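Local coordinates for protein NANS (YJHS), A 9-O-acetyl N-acetylneuraminic acid esterase (Escherichia coli O157:H7 EDL933, PDB 3PT5) that hydrolyses the 9-O-acetyl ester of 9-O-acetyl-N-acetylneuraminic acid, probably so that the bacterium can grow on this host sialic acid, at residues W188-F193 / A201-H206; G236-Y241 / A252-Y257; D285-S290 / S296-P301. All blocks are in the same frame, centred on the assembly; numbering follows the deposited sequence.

Contact 1 (W188-F193 / A201-H206); sequences WMQGEF and ASHPQH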
loop_
_atom_site.group_PDB
_atom_site.type_symbol
_atom_site.label_atom_id
_atom_site.label_comp_id
_atom_site.label_asym_id
_atom_site.label_seq_id
_atom_site.Cartn_x
_atom_site.Cartn_y
_atom_site.Cartn_z
ATOM N N TRP A 188 -4.792 -1.792 -4.434
ATOM C CA TRP A 188 -3.721 -2.121 -5.380
ATOM C C TRP A 188 -3.245 -0.836 -6.037
ATOM O O TRP A 188 -4.058 -0.148 -6.623
ATOM C CB TRP A 188 -4.330 -3.013 -6.457
ATOM C CG TRP A 188 -3.416 -3.380 -7.562
ATOM C CD1 TRP A 188 -3.430 -2.866 -8.826
ATOM C CD2 TRP A 188 -2.329 -4.333 -7.523
ATOM N NE1 TRP A 188 -2.433 -3.452 -9.587
ATOM C CE2 TRP A 188 -1.733 -4.334 -8.807
ATOM C CE3 TRP A 188 -1.783 -5.159 -6.522
ATOM C CZ2 TRP A 188 -0.640 -5.152 -9.132
ATOM C CZ3 TRP A 188 -0.684 -5.970 -6.844
ATOM C CH2 TRP A 188 -0.139 -5.965 -8.142
ATOM N N MET A 189 -1.935 -0.531 -5.984
ATOM C CA MET A 189 -1.395 0.570 -6.780
ATOM C C MET A 189 -0.148 0.058 -7.410
ATOM O O MET A 189 0.849 -0.140 -6.731
ATOM C CB MET A 189 -1.069 1.823 -5.947
ATOM C CG MET A 189 -2.329 2.470 -5.448
ATOM S SD MET A 189 -2.125 3.852 -4.358
ATOM C CE MET A 189 -1.472 5.089 -5.469
ATOM N N GLN A 190 -0.235 -0.186 -8.712
ATOM C CA GLN A 190 0.861 -0.770 -9.454
ATOM C C GLN A 190 0.703 -0.462 -10.931
ATOM O O GLN A 190 -0.412 -0.318 -11.437
ATOM C CB GLN A 190 0.849 -2.273 -9.247
ATOM C CG GLN A 190 2.116 -2.975 -9.688
ATOM C CD GLN A 190 2.138 -3.260 -11.167
ATOM O OE1 GLN A 190 1.100 -3.492 -11.762
ATOM N NE2 GLN A 190 3.333 -3.270 -11.766
ATOM N N GLY A 191 1.840 -0.344 -11.602
ATOM C CA GLY A 191 1.864 -0.193 -13.050
ATOM C C GLY A 191 3.049 0.588 -13.537
ATOM O O GLY A 191 3.494 0.417 -14.682
ATOM N N GLU A 192 3.579 1.443 -12.660
ATOM C CA GLU A 192 4.602 2.435 -13.052
ATOM C C GLU A 192 5.750 1.815 -13.850
ATOM O O GLU A 192 6.101 2.320 -14.909
ATOM C CB GLU A 192 5.204 3.069 -11.810
ATOM C CG GLU A 192 4.316 4.135 -11.142
ATOM C CD GLU A 192 3.342 3.580 -10.113
ATOM O OE1 GLU A 192 3.224 2.352 -9.944
ATOM O OE2 GLU A 192 2.650 4.425 -9.451
ATOM N N PHE A 193 6.369 0.768 -13.317
ATOM C CA PHE A 193 7.555 0.210 -14.026
ATOM C C PHE A 193 7.164 -0.445 -15.334
ATOM O O PHE A 193 7.921 -0.403 -16.319
ATOM C CB PHE A 193 8.354 -0.742 -13.140
ATOM C CG PHE A 193 9.382 -0.048 -12.299
ATOM C CD1 PHE A 193 9.178 1.260 -11.857
ATOM C CD2 PHE A 193 10.563 -0.694 -11.953
ATOM C CE1 PHE A 193 10.124 1.903 -11.091
ATOM C CE2 PHE A 193 11.520 -0.042 -11.191
ATOM C CZ PHE A 193 11.310 1.244 -10.764
ATOM N N ALA A 201 2.152 -3.653 -23.095
ATOM C CA ALA A 201 0.822 -4.018 -23.548
ATOM C C ALA A 201 0.382 -5.386 -23.040
ATOM O O ALA A 201 -0.818 -5.701 -23.053
ATOM C CB ALA A 201 0.737 -3.928 -25.060
ATOM N N SER A 202 1.331 -6.194 -22.553
ATOM C CA SER A 202 0.975 -7.456 -21.913
ATOM C C SER A 202 0.443 -7.280 -20.474
ATOM O O SER A 202 -0.121 -8.200 -19.915
ATOM C CB SER A 202 2.163 -8.414 -21.904
ATOM O OG SER A 202 3.233 -7.856 -21.178
ATOM N N HIS A 203 0.628 -6.108 -19.878
ATOM C CA HIS A 203 0.250 -5.927 -18.468
ATOM C C HIS A 203 -1.241 -6.210 -18.230
ATOM O O HIS A 203 -1.574 -6.952 -17.299
ATOM C CB HIS A 203 0.650 -4.524 -17.971
ATOM C CG HIS A 203 0.210 -4.222 -16.572
ATOM N ND1 HIS A 203 -1.115 -4.050 -16.225
ATOM C CD2 HIS A 203 0.928 -4.009 -15.440
ATOM C CE1 HIS A 203 -1.195 -3.776 -14.931
ATOM N NE2 HIS A 203 0.030 -3.767 -14.430
ATOM N N PRO A 204 -2.140 -5.676 -19.078
ATOM C CA PRO A 204 -3.565 -5.969 -18.734
ATOM C C PRO A 204 -3.911 -7.451 -18.560
ATOM O O PRO A 204 -4.583 -7.823 -17.580
ATOM C CB PRO A 204 -4.338 -5.315 -19.885
ATOM C CG PRO A 204 -3.476 -4.125 -20.259
ATOM C CD PRO A 204 -2.048 -4.655 -20.150
ATOM N N GLN A 205 -3.437 -8.302 -19.466
ATOM C CA GLN A 205 -3.706 -9.721 -19.298
ATOM C C GLN A 205 -2.981 -10.342 -18.111
ATOM O O GLN A 205 -3.551 -11.182 -17.430
ATOM C CB GLN A 205 -3.504 -10.517 -20.586
ATOM C CG GLN A 205 -4.659 -10.338 -21.606
ATOM C CD GLN A 205 -6.066 -10.210 -20.965
ATOM O OE1 GLN A 205 -6.602 -11.158 -20.362
ATOM N NE2 GLN A 205 -6.673 -9.032 -21.121
ATOM N N HIS A 206 -1.742 -9.916 -17.840
ATOM C CA HIS A 206 -1.018 -10.418 -16.664
ATOM C C HIS A 206 -1.745 -10.070 -15.384
ATOM O O HIS A 206 -1.908 -10.921 -14.502
ATOM C CB HIS A 206 0.421 -9.882 -16.580
ATOM C CG HIS A 206 1.363 -10.514 -17.555
ATOM N ND1 HIS A 206 2.349 -9.802 -18.207
ATOM C CD2 HIS A 206 1.460 -11.786 -18.004
ATOM C CE1 HIS A 206 3.017 -10.611 -19.011
ATOM N NE2 HIS A 206 2.495 -11.820 -18.910
#

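Contact 2 (G236-Y241 / A252-Y257); sequences GDTTWY and AIYGNY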
loop_
_atom_site.group_PDB
_atom_site.type_symbol
_atom_site.label_atom_id
_atom_site.label_comp_id
_atom_site.label_asym_id
_atom_site.label_seq_id
_atom_site.Cartn_x
_atom_site.Cartn_y
_atom_site.Cartn_z
ATOM N N GLY A 236 -5.559 2.099 -7.600
ATOM C CA GLY A 236 -5.267 3.519 -7.559
ATOM C C GLY A 236 -4.470 4.014 -8.749
ATOM O O GLY A 236 -3.706 3.279 -9.382
ATOM N N ASP A 237 -4.631 5.299 -9.009
ATOM C CA ASP A 237 -3.905 5.990 -10.067
ATOM C C ASP A 237 -2.417 6.201 -9.692
ATOM O O ASP A 237 -1.930 5.728 -8.638
ATOM C CB ASP A 237 -4.618 7.335 -10.305
ATOM C CG ASP A 237 -4.471 7.874 -11.741
ATOM O OD1 ASP A 237 -3.725 7.286 -12.557
ATOM O OD2 ASP A 237 -5.123 8.909 -12.040
ATOM N N THR A 238 -1.688 6.886 -10.558
ATOM C CA THR A 238 -0.274 7.167 -10.320
ATOM C C THR A 238 -0.041 8.682 -10.414
ATOM O O THR A 238 -1.003 9.449 -10.577
ATOM C CB THR A 238 0.621 6.371 -11.289
ATOM O OG1 THR A 238 2.005 6.550 -10.930
ATOM C CG2 THR A 238 0.393 6.775 -12.719
ATOM N N THR A 239 1.217 9.114 -10.250
ATOM C CA THR A 239 1.531 10.547 -10.242
ATOM C C THR A 239 1.602 11.150 -11.634
ATOM O O THR A 239 1.706 10.428 -12.634
ATOM C CB THR A 239 2.877 10.865 -9.557
ATOM O OG1 THR A 239 3.950 10.597 -10.471
ATOM C CG2 THR A 239 3.039 10.053 -8.298
ATOM N N TRP A 240 1.641 12.475 -11.669
ATOM C CA TRP A 240 1.650 13.193 -12.928
ATOM C C TRP A 240 2.880 12.885 -13.748
ATOM O O TRP A 240 2.823 12.940 -14.972
ATOM C CB TRP A 240 1.556 14.700 -12.691
ATOM C CG TRP A 240 2.679 15.344 -11.917
ATOM C CD1 TRP A 240 2.669 15.673 -10.574
ATOM C CD2 TRP A 240 3.921 15.833 -12.441
ATOM N NE1 TRP A 240 3.853 16.314 -10.237
ATOM C CE2 TRP A 240 4.627 16.428 -11.362
ATOM C CE3 TRP A 240 4.515 15.826 -13.720
ATOM C CZ2 TRP A 240 5.905 16.984 -11.520
ATOM C CZ3 TRP A 240 5.793 16.387 -13.869
ATOM C CH2 TRP A 240 6.467 16.948 -12.772
ATOM N N TYR A 241 3.985 12.561 -13.072
ATOM C CA TYR A 241 5.240 12.202 -13.777
ATOM C C TYR A 241 5.001 11.042 -14.760
ATOM O O TYR A 241 5.382 11.104 -15.972
ATOM C CB TYR A 241 6.354 11.839 -12.775
ATOM C CG TYR A 241 7.508 11.174 -13.502
ATOM C CD1 TYR A 241 8.421 11.941 -14.224
ATOM C CD2 TYR A 241 7.636 9.794 -13.531
ATOM C CE1 TYR A 241 9.462 11.348 -14.933
ATOM C CE2 TYR A 241 8.670 9.176 -14.248
ATOM C CZ TYR A 241 9.566 9.973 -14.948
ATOM O OH TYR A 241 10.579 9.395 -15.652
ATOM N N ALA A 252 -3.045 2.220 -21.774
ATOM C CA ALA A 252 -3.236 0.768 -21.823
ATOM C C ALA A 252 -3.328 0.171 -20.427
ATOM O O ALA A 252 -4.286 -0.552 -20.092
ATOM C CB ALA A 252 -2.139 0.106 -22.606
ATOM N N ILE A 253 -2.355 0.516 -19.589
ATOM C CA ILE A 253 -2.253 -0.112 -18.283
ATOM C C ILE A 253 -3.301 0.373 -17.292
ATOM O O ILE A 253 -4.040 -0.436 -16.693
ATOM C CB ILE A 253 -0.831 0.009 -17.732
ATOM C CG1 ILE A 253 0.108 -0.782 -18.649
ATOM C CG2 ILE A 253 -0.764 -0.444 -16.241
ATOM C CD1 ILE A 253 1.599 -0.792 -18.284
ATOM N N TYR A 254 -3.365 1.689 -17.125
ATOM C CA TYR A 254 -4.286 2.256 -16.147
ATOM C C TYR A 254 -5.697 2.327 -16.713
ATOM O O TYR A 254 -6.676 2.280 -15.957
ATOM C CB TYR A 254 -3.774 3.603 -15.606
ATOM C CG TYR A 254 -2.631 3.408 -14.624
ATOM C CD1 TYR A 254 -2.858 3.439 -13.249
ATOM C CD2 TYR A 254 -1.336 3.159 -15.060
ATOM C CE1 TYR A 254 -1.832 3.226 -12.337
ATOM C CE2 TYR A 254 -0.287 2.927 -14.152
ATOM C CZ TYR A 254 -0.537 2.983 -12.789
ATOM O OH TYR A 254 0.484 2.777 -11.867
ATOM N N GLY A 255 -5.818 2.358 -18.034
ATOM C CA GLY A 255 -7.145 2.281 -18.643
ATOM C C GLY A 255 -7.795 0.940 -18.335
ATOM O O GLY A 255 -9.014 0.862 -18.111
ATOM N N ASN A 256 -6.980 -0.104 -18.246
ATOM C CA ASN A 256 -7.484 -1.421 -17.939
ATOM C C ASN A 256 -8.053 -1.534 -16.515
ATOM O O ASN A 256 -8.813 -2.447 -16.203
ATOM C CB ASN A 256 -6.414 -2.474 -18.179
ATOM C CG ASN A 256 -6.948 -3.873 -18.006
ATOM O OD1 ASN A 256 -7.906 -4.284 -18.693
ATOM N ND2 ASN A 256 -6.323 -4.635 -17.108
ATOM N N TYR A 257 -7.664 -0.616 -15.644
ATOM C CA TYR A 257 -8.233 -0.567 -14.289
ATOM C C TYR A 257 -9.617 0.081 -14.289
ATOM O O TYR A 257 -10.362 -0.065 -13.324
ATOM C CB TYR A 257 -7.326 0.226 -13.361
ATOM C CG TYR A 257 -5.980 -0.423 -13.094
ATOM C CD1 TYR A 257 -5.860 -1.800 -12.868
ATOM C CD2 TYR A 257 -4.825 0.348 -13.032
ATOM C CE1 TYR A 257 -4.601 -2.392 -12.626
ATOM C CE2 TYR A 257 -3.579 -0.223 -12.779
ATOM C CZ TYR A 257 -3.460 -1.579 -12.569
ATOM O OH TYR A 257 -2.205 -2.124 -12.332
HETATM O O HOH W 1 -0.069 3.445 -9.200
#

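Contact 3 (D285-S290 / S296-P301); sequences DPDDLS and SAYRSP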
loop_
_atom_site.group_PDB
_atom_site.type_symbol
_atom_site.label_atom_id
_atom_site.label_comp_id
_atom_site.label_asym_id
_atom_site.label_seq_id
_atom_site.Cartn_x
_atom_site.Cartn_y
_atom_site.Cartn_z
ATOM N N ASP A 285 5.620 19.761 -1.953
ATOM C CA ASP A 285 5.481 19.220 -0.607
ATOM C C ASP A 285 5.934 20.270 0.416
ATOM O O ASP A 285 6.958 20.098 1.097
ATOM C CB ASP A 285 6.295 17.926 -0.506
ATOM C CG ASP A 285 6.102 17.193 0.808
ATOM O OD1 ASP A 285 5.023 17.283 1.457
ATOM O OD2 ASP A 285 7.092 16.541 1.188
ATOM N N PRO A 286 5.166 21.353 0.541
ATOM C CA PRO A 286 5.617 22.415 1.459
ATOM C C PRO A 286 5.568 21.986 2.933
ATOM O O PRO A 286 4.762 21.135 3.306
ATOM C CB PRO A 286 4.611 23.537 1.210
ATOM C CG PRO A 286 3.413 22.868 0.630
ATOM C CD PRO A 286 3.920 21.710 -0.161
ATOM N N ASP A 287 6.420 22.608 3.743
ATOM C CA ASP A 287 6.398 22.476 5.191
ATOM C C ASP A 287 5.133 23.047 5.805
ATOM O O ASP A 287 4.469 23.928 5.220
ATOM C CB ASP A 287 7.542 23.284 5.802
ATOM C CG ASP A 287 8.885 22.896 5.265
ATOM O OD1 ASP A 287 9.068 21.747 4.762
ATOM O OD2 ASP A 287 9.788 23.739 5.372
ATOM N N ASP A 288 4.819 22.557 7.001
ATOM C CA ASP A 288 3.873 23.246 7.894
ATOM C C ASP A 288 4.546 23.397 9.257
ATOM O O ASP A 288 4.550 22.456 10.042
ATOM C CB ASP A 288 2.568 22.451 8.032
ATOM C CG ASP A 288 1.509 23.197 8.877
ATOM O OD1 ASP A 288 1.874 24.196 9.549
ATOM O OD2 ASP A 288 0.321 22.804 8.847
ATOM N N LEU A 289 5.152 24.567 9.497
ATOM C CA LEU A 289 5.961 24.825 10.695
ATOM C C LEU A 289 5.132 24.673 11.958
ATOM O O LEU A 289 5.617 24.168 12.991
ATOM C CB LEU A 289 6.548 26.236 10.637
ATOM C CG LEU A 289 7.969 26.486 10.136
ATOM C CD1 LEU A 289 8.503 25.391 9.209
ATOM C CD2 LEU A 289 8.111 27.874 9.545
ATOM N N SER A 290 3.854 25.057 11.862
ATOM C CA SER A 290 2.989 25.045 13.031
ATOM C C SER A 290 2.756 23.639 13.615
ATOM O O SER A 290 2.455 23.493 14.814
ATOM C CB SER A 290 1.662 25.754 12.718
ATOM O OG SER A 290 0.788 24.900 12.005
ATOM N N SER A 296 9.765 17.089 1.814
ATOM C CA SER A 296 10.841 16.398 1.091
ATOM C C SER A 296 12.013 17.269 0.666
ATOM O O SER A 296 13.079 16.740 0.315
ATOM C CB SER A 296 10.243 15.731 -0.132
ATOM O OG SER A 296 9.772 16.743 -1.014
ATOM N N ALA A 297 11.838 18.595 0.728
ATOM C CA ALA A 297 12.861 19.528 0.273
ATOM C C ALA A 297 14.154 19.350 1.061
ATOM O O ALA A 297 15.214 19.675 0.541
ATOM C CB ALA A 297 12.358 20.965 0.407
ATOM N N TYR A 298 14.049 18.797 2.276
ATOM C CA TYR A 298 15.211 18.623 3.155
ATOM C C TYR A 298 16.038 17.388 2.856
ATOM O O TYR A 298 17.153 17.227 3.367
ATOM C CB TYR A 298 14.784 18.644 4.640
ATOM C CG TYR A 298 14.437 20.035 5.096
ATOM C CD1 TYR A 298 15.448 20.907 5.519
ATOM C CD2 TYR A 298 13.121 20.488 5.085
ATOM C CE1 TYR A 298 15.170 22.176 5.928
ATOM C CE2 TYR A 298 12.821 21.821 5.506
ATOM C CZ TYR A 298 13.877 22.641 5.916
ATOM O OH TYR A 298 13.672 23.935 6.344
ATOM N N ARG A 299 15.506 16.497 2.021
ATOM C CA ARG A 299 16.232 15.283 1.646
ATOM C C ARG A 299 17.276 15.533 0.553
ATOM O O ARG A 299 17.204 16.501 -0.190
ATOM C CB ARG A 299 15.272 14.171 1.216
ATOM C CG ARG A 299 14.377 13.713 2.349
ATOM C CD ARG A 299 14.046 12.254 2.262
ATOM N NE ARG A 299 13.072 11.827 3.259
ATOM C CZ ARG A 299 13.041 10.592 3.792
ATOM N NH1 ARG A 299 12.113 10.242 4.675
ATOM N NH2 ARG A 299 13.972 9.707 3.454
ATOM N N SER A 300 18.219 14.598 0.468
ATOM C CA SER A 300 19.405 14.728 -0.374
ATOM C C SER A 300 19.693 13.323 -0.918
ATOM O O SER A 300 19.117 12.365 -0.427
ATOM C CB SER A 300 20.585 15.225 0.470
ATOM O OG SER A 300 20.337 16.522 0.985
ATOM N N PRO A 301 20.573 13.189 -1.936
ATOM C CA PRO A 301 20.829 11.830 -2.453
ATOM C C PRO A 301 21.237 10.808 -1.384
ATOM O O PRO A 301 20.898 9.643 -1.495
ATOM C CB PRO A 301 21.928 12.044 -3.492
ATOM C CG PRO A 301 21.666 13.472 -3.985
ATOM C CD PRO A 301 21.183 14.236 -2.778
HETATM O O HOH W 2 9.584 20.291 1.584
#

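Contact 1 (W188-F193 / A201-H206)
Gln190 and His203 approach from opposite directions and join edge to edge through one hydrogen bond. His203 NE2 donates to Gln190 OE1 over 2.9 Å. The bond is nearly straight, with an N-H...O angle of 166°. The donor lies in the carbonyl plane, on a lone pair of OE1, and OE1 lies close to the plane of the imidazole. Amide and ring are also almost coplanar, 9° apart. The ring carbons flank the bond, with His203 CD2 at 3.7 Å and His203 CE1 at 3.9 Å from Gln190 OE1. Gly191 adds a looser approach, its CA 4.2 Å from His203 NE2.

The shape of the Gln190 side chain explains the meeting. CG stands opposite the backbone N (chi1 -166°), and the chain then bends at chi2, which swings the amide toward the helix. Its CB rests over one face of the Trp188 ring, offset toward the rim. The NE2 end of the amide bonds to Asp194 OD2. With OE1 held by His203, the amide is gripped at both ends and its flip is settled. Gly191 has a backbone conformation open in practice to glycine.

Further out, Phe136 meets the His203 ring edge-to-face. Tyr257 OH hydrogen-bonds Trp188 NE1, and Gly191 N bonds to Gln29 OE1.

The Trp-Met-Gln-Gly-Glu run lies within the sialic acid-specific acetylesterase region of the SGNH hydrolase clan. It begins in the last two residues of strand 182-189 and runs on into the loop. His203 lies in the first turn of helix 203-218. Within the beta-alpha-beta crossover from strand 182-189 to parallel strand 233-236, the bond ties the loop after the first strand to the beginning of the helix.

Contact 2 (G236-Y241 / A252-Y257)
Tyr254 sets CG opposite its own carbonyl carbon (chi1 -75°), which sends its ring across to Thr238. Thr238 holds OG1 opposite the backbone N (chi1 -173°), and CG2 then sits between that N and the carbonyl carbon, where it comes over one face of the ring. The two side chains cross at about a right angle. The methyl makes a CH-pi contact. Thr238 CG2 is 4.2 Å from the Tyr254 ring centroid and 22° off the ring normal, offset toward the rim. Thr238 CB also packs 3.6 Å from Tyr254 OH. The opposite face of the ring carries CE2 of Tyr257, likewise near the rim, so the phenol lies between a methyl and a second tyrosine.

At its edge the ring meets the backbone of the other segment. Gly236 O lies near the ring plane, 3.5 Å from Tyr254 CE1. Gly236 closes strand 233-236 of the central, mostly parallel sheet. The chain then passes through Asp237 and Thr238 into helix 240-245 and helix 247-253, and the chain near the end of the second brings Tyr254 back against the strand end. This is the C-terminal edge of the parallel strands, the side where SGNH hydrolases place their active site.

The buried phenol oxygen is served by water. Tyr254 OH donates to water 1 over 2.8 Å, and the same water donates to Asp237 O at 3.0 Å. The water lies near the ring plane.

Asp237 OD1 takes a weak bond from Thr238 N and a hydrogen bond from Tyr250 OH, while OD2 forms a salt bridge with Lys243. Thr238 OG1 turns to Glu192 OE2. Thr239 OG1, at the N-cap of helix 240-245, accepts a weak capping bond from Tyr241 N and bonds to Ser310 O.

Contact 3 (D285-S290 / S296-P301)
Asp285 and Ser296 make the direct hydrogen bond of this contact. Ser296 N donates to Asp285 OD2 over 2.8 Å. The donor comes from above the carboxylate plane, 37° out of it. CG of Asp285 lies opposite the backbone N (chi1 -174°), and the carboxylate thereby reaches the other segment. Ser296 begins the 3-10 segment 296-298, so the negative charge sits at its N-terminal end, where it probably suits the local dipole. The other oxygen, Asp285 OD1, bonds to Tyr293 OH, and both arms of the carboxylate are thus engaged. Ser296 OG lies beside Asp285 but pairs with Asn280 O.

One water makes a second bridge. Water 2 donates to Asp285 O at 2.7 Å and accepts from Ala297 N at 2.9 Å. Side chain and main chain of Asp285 therefore hold two successive amides of the 3-10 segment.

An edge contact joins Asp287 to Tyr298. The carboxylate comes up to the ring rim, near the ring plane, with Asp287 OD2 3.6 Å from Tyr298 CE2. Carboxylate and ring planes are 21° apart. Asp287 OD1 bonds to Gly295 N, which fixes the carboxylate from the connecting loop.

Within segment 285-290, Asp288 OD1 accepts from Ser290 OG at 2.8 Å and weakly from Ser290 N, the pattern of a weak Asx turn. In segment 296-301, Arg299 N donates to Ser296 O over 3.0 Å.

Both segments belong to the long loop between strand 265-268 and helix 315-335, with the centre of the contact about 22 Å from the centre of the chain. Asp285 touches Ser314, just before that helix. Tyr298 packs on Leu93, and Arg299 bonds to the carbonyls of Glu37 and Tyr89, which join this loop to loops from the first part of the chain.

Overall arrangement
Contacts 1 and 2 form one continuous patch, their centres 9 Å apart. Glu192 OE2 and Thr238 OG1 lie 2.7 Å apart, probably hydrogen-bonded, and Gln190 O and Tyr257 OH are equally close. His203 CE1 also packs 3.2 Å from Tyr257 OH. Both contacts lie at the C-terminal ends of neighbouring parallel strands. Glu192 also bonds to Asn31, just after strand 20-28, consistent with the catalytic side of an SGNH hydrolase. Contact 3 stands apart. Its centre is about 31 Å from that of contact 1 and 27 Å from that of contact 2, with nearest atoms about 15 and 9 Å away.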